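Putative esterase PA1618 (Pseudomonas aeruginosa, PDB 4QD7) probably hydrolyses acyl-CoA thioesters, perhaps 1,4-dihydroxy-2-naphthoyl-CoA, as a hotdog-fold thioesterase of the PaaI family. Local coordinates at residues V83-N88 and T134-P139; V103-H108 and D117-G122. All coordinates share one frame; numbering follows the deposited sequence.

Contact 1 of 2, residues V83-N88 and T134-P139; sequences VGLEVN and TMAVVP
Leu-85 and Thr-134 meet across two antiparallel strands where their pairing slips by one residue. The CG of Leu-85 lies anti to the backbone N (chi1 -175°), and its CD2 comes 4.1 Å from CG2 of Thr-134, the two side chains crossing at a slant. At the root of the same leucine, CB sits 3.3 Å from O of Thr-134. That carbonyl takes two donors: N of Leu-85 at 2.8 Å, in the carbonyl plane, and N of Glu-86 at 3.1 Å, tilted 18° from it. Two residues facing one make this a classic beta bulge, set in the strand 80-91 that continues the hotdog sheet into the second subunit, where Glu-86, Val-87 and Asn-88 pair with a strand of that chain. Beyond the bulge, N of Thr-134 returns a nearly straight bond to O of Glu-86, and a water joins OE1 of Glu-86 to OG1 of Thr-134. On the face shared by Val-83 and Ala-136, CG2 of the valine rests 4.1 Å from CB of the alanine and 3.9 Å from CG2 of Val-138. Selenomethionine Met-135 leaves by the other face, toward helix 56-72. Bends at chi2 and chi3 fold its chain back under the neighbouring strand, placing SE 3.7 Å from CA of Gly-84 and CE 3.5 Å from C of Val-83.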
loop_
_atom_site.group_PDB
_atom_site.type_symbol
_atom_site.label_atom_id
_atom_site.label_comp_id
_atom_site.label_asym_id
_atom_site.label_seq_id
_atom_site.Cartn_x
_atom_site.Cartn_y
_atom_site.Cartn_z
ATOM N N VAL A 83 -3.074 1.844 -15.416
ATOM C CA VAL A 83 -2.966 2.474 -14.103
ATOM C C VAL A 83 -3.839 1.729 -13.095
ATOM O O VAL A 83 -4.863 1.156 -13.459
ATOM C CB VAL A 83 -3.372 3.961 -14.145
ATOM C CG1 VAL A 83 -2.369 4.761 -14.959
ATOM C CG2 VAL A 83 -4.766 4.127 -14.726
ATOM N N GLY A 84 -3.436 1.737 -11.834
ATOM C CA GLY A 84 -4.268 1.154 -10.798
ATOM C C GLY A 84 -5.605 1.856 -10.711
ATOM O O GLY A 84 -5.686 3.082 -10.780
ATOM N N LEU A 85 -6.664 1.073 -10.556
ATOM C CA LEU A 85 -8.014 1.609 -10.454
ATOM C C LEU A 85 -8.594 1.308 -9.077
ATOM O O LEU A 85 -9.191 2.185 -8.426
ATOM C CB LEU A 85 -8.892 0.991 -11.537
ATOM C CG LEU A 85 -10.309 1.543 -11.633
ATOM C CD1 LEU A 85 -10.236 3.030 -11.957
ATOM C CD2 LEU A 85 -11.084 0.782 -12.702
ATOM N N GLU A 86 -8.447 0.061 -8.634
ATOM C CA GLU A 86 -8.969 -0.335 -7.322
ATOM C C GLU A 86 -8.087 -1.431 -6.777
ATOM O O GLU A 86 -7.622 -2.288 -7.523
ATOM C CB GLU A 86 -10.422 -0.840 -7.436
ATOM C CG GLU A 86 -11.314 -0.590 -6.186
ATOM C CD GLU A 86 -11.202 -1.678 -5.119
ATOM O OE1 GLU A 86 -10.661 -2.765 -5.415
ATOM O OE2 GLU A 86 -11.663 -1.451 -3.971
ATOM N N VAL A 87 -7.820 -1.394 -5.477
ATOM C CA VAL A 87 -7.027 -2.454 -4.874
ATOM C C VAL A 87 -7.650 -2.799 -3.527
ATOM O O VAL A 87 -8.206 -1.928 -2.850
ATOM C CB VAL A 87 -5.551 -2.024 -4.708
ATOM C CG1 VAL A 87 -5.421 -0.904 -3.655
ATOM C CG2 VAL A 87 -4.661 -3.225 -4.377
ATOM N N ASN A 88 -7.587 -4.065 -3.149
ATOM C CA ASN A 88 -8.051 -4.459 -1.823
ATOM C C ASN A 88 -7.187 -5.600 -1.294
ATOM O O ASN A 88 -6.530 -6.279 -2.066
ATOM C CB ASN A 88 -9.550 -4.802 -1.847
ATOM C CG ASN A 88 -9.907 -5.866 -2.860
ATOM O OD1 ASN A 88 -10.504 -5.587 -3.924
ATOM N ND2 ASN A 88 -9.568 -7.088 -2.545
ATOM N N THR A 134 -7.428 -4.236 -9.489
ATOM C CA THR A 134 -8.085 -3.874 -10.741
ATOM C C THR A 134 -7.299 -2.750 -11.417
ATOM O O THR A 134 -7.084 -1.681 -10.843
ATOM C CB THR A 134 -9.520 -3.420 -10.481
ATOM O OG1 THR A 134 -10.194 -4.444 -9.734
ATOM C CG2 THR A 134 -10.256 -3.152 -11.812
HETATM N N MSE A 135 -6.865 -3.006 -12.645
HETATM C CA MSE A 135 -6.108 -2.033 -13.406
HETATM C C MSE A 135 -6.986 -1.476 -14.517
HETATM O O MSE A 135 -7.789 -2.212 -15.094
HETATM C CB MSE A 135 -4.887 -2.708 -14.042
HETATM C CG MSE A 135 -3.925 -3.354 -13.078
HETATM SE SE MSE A 135 -2.902 -2.070 -12.034
HETATM C CE MSE A 135 -1.911 -1.161 -13.454
ATOM N N ALA A 136 -6.839 -0.185 -14.812
ATOM C CA ALA A 136 -7.508 0.409 -15.968
ATOM C C ALA A 136 -6.555 0.420 -17.169
ATOM O O ALA A 136 -5.382 0.784 -17.030
ATOM C CB ALA A 136 -7.968 1.821 -15.651
ATOM N N VAL A 137 -7.058 0.032 -18.340
ATOM C CA VAL A 137 -6.264 0.091 -19.571
ATOM C C VAL A 137 -6.646 1.398 -20.250
ATOM O O VAL A 137 -7.818 1.592 -20.585
ATOM C CB VAL A 137 -6.568 -1.081 -20.530
ATOM C CG1 VAL A 137 -5.589 -1.054 -21.717
ATOM C CG2 VAL A 137 -6.475 -2.421 -19.808
ATOM N N VAL A 138 -5.666 2.292 -20.423
ATOM C CA VAL A 138 -5.904 3.654 -20.916
ATOM C C VAL A 138 -5.098 3.918 -22.199
ATOM O O VAL A 138 -3.902 3.620 -22.247
ATOM C CB VAL A 138 -5.468 4.702 -19.874
ATOM C CG1 VAL A 138 -5.969 6.075 -20.274
ATOM C CG2 VAL A 138 -5.965 4.335 -18.473
ATOM N N PRO A 139 -5.748 4.485 -23.232
ATOM C CA PRO A 139 -5.056 4.877 -24.472
ATOM C C PRO A 139 -4.004 5.962 -24.242
ATOM O O PRO A 139 -4.275 6.932 -23.537
ATOM C CB PRO A 139 -6.185 5.426 -25.347
ATOM C CG PRO A 139 -7.407 4.718 -24.861
ATOM C CD PRO A 139 -7.213 4.596 -23.363
HETATM O O HOH W 1 -9.712 -4.827 -7.187
#

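Contact 2 of 2, residues V103-H108 and D117-G122; sequences VARAIH and DIRLSG
Two neighbouring strands of the antiparallel hotdog sheet, 99-106 and 113-122, pair here in regular register, with Ala-104 facing Ile-118 and hydrogen-bonded pairs before and after. Arg-105 and Asp-117 exchange two backbone bonds of 2.8 Å, N of each to O of the other; Val-103 and Arg-119 are joined by a similar pair. The sheet's two faces differ sharply. On one, CB of Ala-104 packs 4.0 Å from CG1 of Ile-118, and both side chains press on helix 56-72. The other carries Val-103, Arg-105, Asp-117 and Arg-119. The first torsion of Asp-117 (chi1 169°) swings the carboxylate away from its own N and alongside Arg-119. In one of the two conformers of Arg-119, NE reaches OD1 of Asp-117 at 2.9 Å in a nearly straight salt bridge, the oxygen offering its syn lone pair almost in the guanidinium plane. NH1 of Arg-105 donates to a water that is also hydrogen-bonded to OD2 of Asp-117 and O of Val-103. Arg-105 thus meets the carboxylate through water, its NH1 4.8 Å from OD2, while CG1 of Val-103 lies 3.7 Å above one face of its guanidinium, toward the rim. Just past Arg-105 the chain turns a corner at Ile-107, which in one of its two conformers brings CG1 and CD1 both 3.7 Å from CB of Asp-117. Ile-107 and His-108 both face Val-115 in a classic beta bulge. A curled antiparallel sheet wrapped round a central helix, which Ala-104 and Ile-118 face here, is the hallmark of the hotdog fold.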
loop_
_atom_site.group_PDB
_atom_site.type_symbol
_atom_site.label_atom_id
_atom_site.label_comp_id
_atom_site.label_asym_id
_atom_site.label_seq_id
_atom_site.Cartn_x
_atom_site.Cartn_y
_atom_site.Cartn_z
ATOM N N VAL A 103 2.847 -13.732 -5.504
ATOM C CA VAL A 103 2.652 -14.330 -6.823
ATOM C C VAL A 103 1.371 -13.766 -7.432
ATOM O O VAL A 103 0.318 -13.814 -6.795
ATOM C CB VAL A 103 2.529 -15.850 -6.718
ATOM C CG1 VAL A 103 2.398 -16.471 -8.114
ATOM C CG2 VAL A 103 3.742 -16.414 -5.981
ATOM N N ALA A 104 1.469 -13.231 -8.649
ATOM C CA ALA A 104 0.297 -12.692 -9.355
ATOM C C ALA A 104 -0.198 -13.675 -10.401
ATOM O O ALA A 104 0.601 -14.227 -11.156
ATOM C CB ALA A 104 0.624 -11.350 -10.002
ATOM N N ARG A 105 -1.515 -13.882 -10.435
ATOM C CA ARG A 105 -2.183 -14.673 -11.471
ATOM C C ARG A 105 -3.347 -13.856 -12.012
ATOM O O ARG A 105 -3.938 -13.046 -11.283
ATOM C CB ARG A 105 -2.702 -15.987 -10.880
ATOM C CG ARG A 105 -1.601 -16.979 -10.543
ATOM C CD ARG A 105 -2.110 -18.135 -9.698
ATOM N NE ARG A 105 -1.023 -19.056 -9.351
ATOM C CZ ARG A 105 -0.436 -19.122 -8.155
ATOM N NH1 ARG A 105 -0.823 -18.318 -7.163
ATOM N NH2 ARG A 105 0.544 -19.998 -7.943
ATOM N N ALA A 106 -3.684 -14.050 -13.282
ATOM C CA ALA A 106 -4.791 -13.303 -13.874
ATOM C C ALA A 106 -6.152 -13.875 -13.518
ATOM O O ALA A 106 -6.357 -15.093 -13.541
ATOM C CB ALA A 106 -4.650 -13.237 -15.407
ATOM N N ILE A 107 -7.086 -12.989 -13.192
ATOM C CA ILE A 107 -8.478 -13.378 -13.014
ATOM C C ILE A 107 -9.238 -13.058 -14.297
ATOM O O ILE A 107 -10.029 -13.859 -14.794
ATOM C CB ILE A 107 -9.124 -12.597 -11.854
ATOM C CG1 ILE A 107 -8.470 -12.978 -10.521
ATOM C CG2 ILE A 107 -10.613 -12.874 -11.803
ATOM C CD1 ILE A 107 -8.574 -14.449 -10.200
ATOM N N HIS A 108 -8.990 -11.868 -14.826
ATOM C CA HIS A 108 -9.655 -11.418 -16.042
ATOM C C HIS A 108 -8.841 -10.331 -16.718
ATOM O O HIS A 108 -8.531 -9.311 -16.105
ATOM C CB HIS A 108 -11.064 -10.904 -15.719
ATOM C CG HIS A 108 -11.837 -10.450 -16.921
ATOM N ND1 HIS A 108 -12.475 -9.226 -16.981
ATOM C CD2 HIS A 108 -12.082 -11.061 -18.105
ATOM C CE1 HIS A 108 -13.072 -9.102 -18.157
ATOM N NE2 HIS A 108 -12.863 -10.205 -18.849
ATOM N N ASP A 117 -5.108 -11.555 -9.197
ATOM C CA ASP A 117 -5.126 -12.233 -7.902
ATOM C C ASP A 117 -3.683 -12.298 -7.430
ATOM O O ASP A 117 -2.809 -12.781 -8.154
ATOM C CB ASP A 117 -5.715 -13.638 -8.068
ATOM C CG ASP A 117 -5.525 -14.499 -6.837
ATOM O OD1 ASP A 117 -6.229 -14.279 -5.835
ATOM O OD2 ASP A 117 -4.670 -15.407 -6.867
ATOM N N ILE A 118 -3.414 -11.774 -6.234
ATOM C CA ILE A 118 -2.041 -11.680 -5.752
ATOM C C ILE A 118 -1.950 -12.309 -4.361
ATOM O O ILE A 118 -2.643 -11.888 -3.432
ATOM C CB ILE A 118 -1.550 -10.226 -5.764
ATOM C CG1 ILE A 118 -1.646 -9.687 -7.199
ATOM C CG2 ILE A 118 -0.082 -10.163 -5.318
ATOM C CD1 ILE A 118 -1.847 -8.202 -7.317
ATOM N N ARG A 119 -1.121 -13.342 -4.242
ATOM C CA ARG A 119 -0.988 -14.094 -2.994
ATOM C C ARG A 119 0.393 -13.872 -2.385
ATOM O O ARG A 119 1.410 -14.068 -3.056
ATOM C CB ARG A 119 -1.191 -15.593 -3.245
ATOM C CG ARG A 119 -2.476 -15.959 -3.994
ATOM C CD ARG A 119 -3.715 -15.648 -3.177
ATOM N NE ARG A 119 -4.936 -16.026 -3.888
ATOM C CZ ARG A 119 -5.538 -17.205 -3.772
ATOM N NH1 ARG A 119 -5.041 -18.133 -2.959
ATOM N NH2 ARG A 119 -6.644 -17.455 -4.467
ATOM N N LEU A 120 0.432 -13.476 -1.112
ATOM C CA LEU A 120 1.701 -13.213 -0.426
ATOM C C LEU A 120 1.902 -14.211 0.712
ATOM O O LEU A 120 0.934 -14.669 1.336
ATOM C CB LEU A 120 1.773 -11.775 0.134
ATOM C CG LEU A 120 1.961 -10.564 -0.791
ATOM C CD1 LEU A 120 0.800 -10.443 -1.738
ATOM C CD2 LEU A 120 2.066 -9.268 0.009
ATOM N N SER A 121 3.163 -14.550 0.971
ATOM C CA SER A 121 3.500 -15.430 2.083
ATOM C C SER A 121 4.897 -15.099 2.567
ATOM O O SER A 121 5.739 -14.667 1.772
ATOM C CB SER A 121 3.445 -16.896 1.646
ATOM O OG SER A 121 4.269 -17.123 0.512
ATOM N N GLY A 122 5.140 -15.299 3.863
ATOM C CA GLY A 122 6.474 -15.141 4.407
ATOM C C GLY A 122 7.307 -16.378 4.140
ATOM O O GLY A 122 6.855 -17.322 3.481
HETATM O O HOH W 2 -1.845 -15.651 -7.313
#

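Contacts 1 and 2 belong to one curled sheet and are linked through strands 113-122 and 127-139, which are adjacent in it. Their centres lie about 16 Å apart and their nearest atoms about 6 Å, without touching. In sequence, both strands of contact 2 fall between those of contact 1. Helix 56-72 lies against both: Met-135 touches its Ser-68 and Ser-71, while Ala-104 and Ile-118 touch Leu-66 and Ala-63. The centre of contact 1 lies about 13 Å, and that of contact 2 about 8 Å, from the centre of the chain. Active sites of hotdog thioesterases commonly form at subunit interfaces, and of the two contacts only contact 1 touches the second subunit.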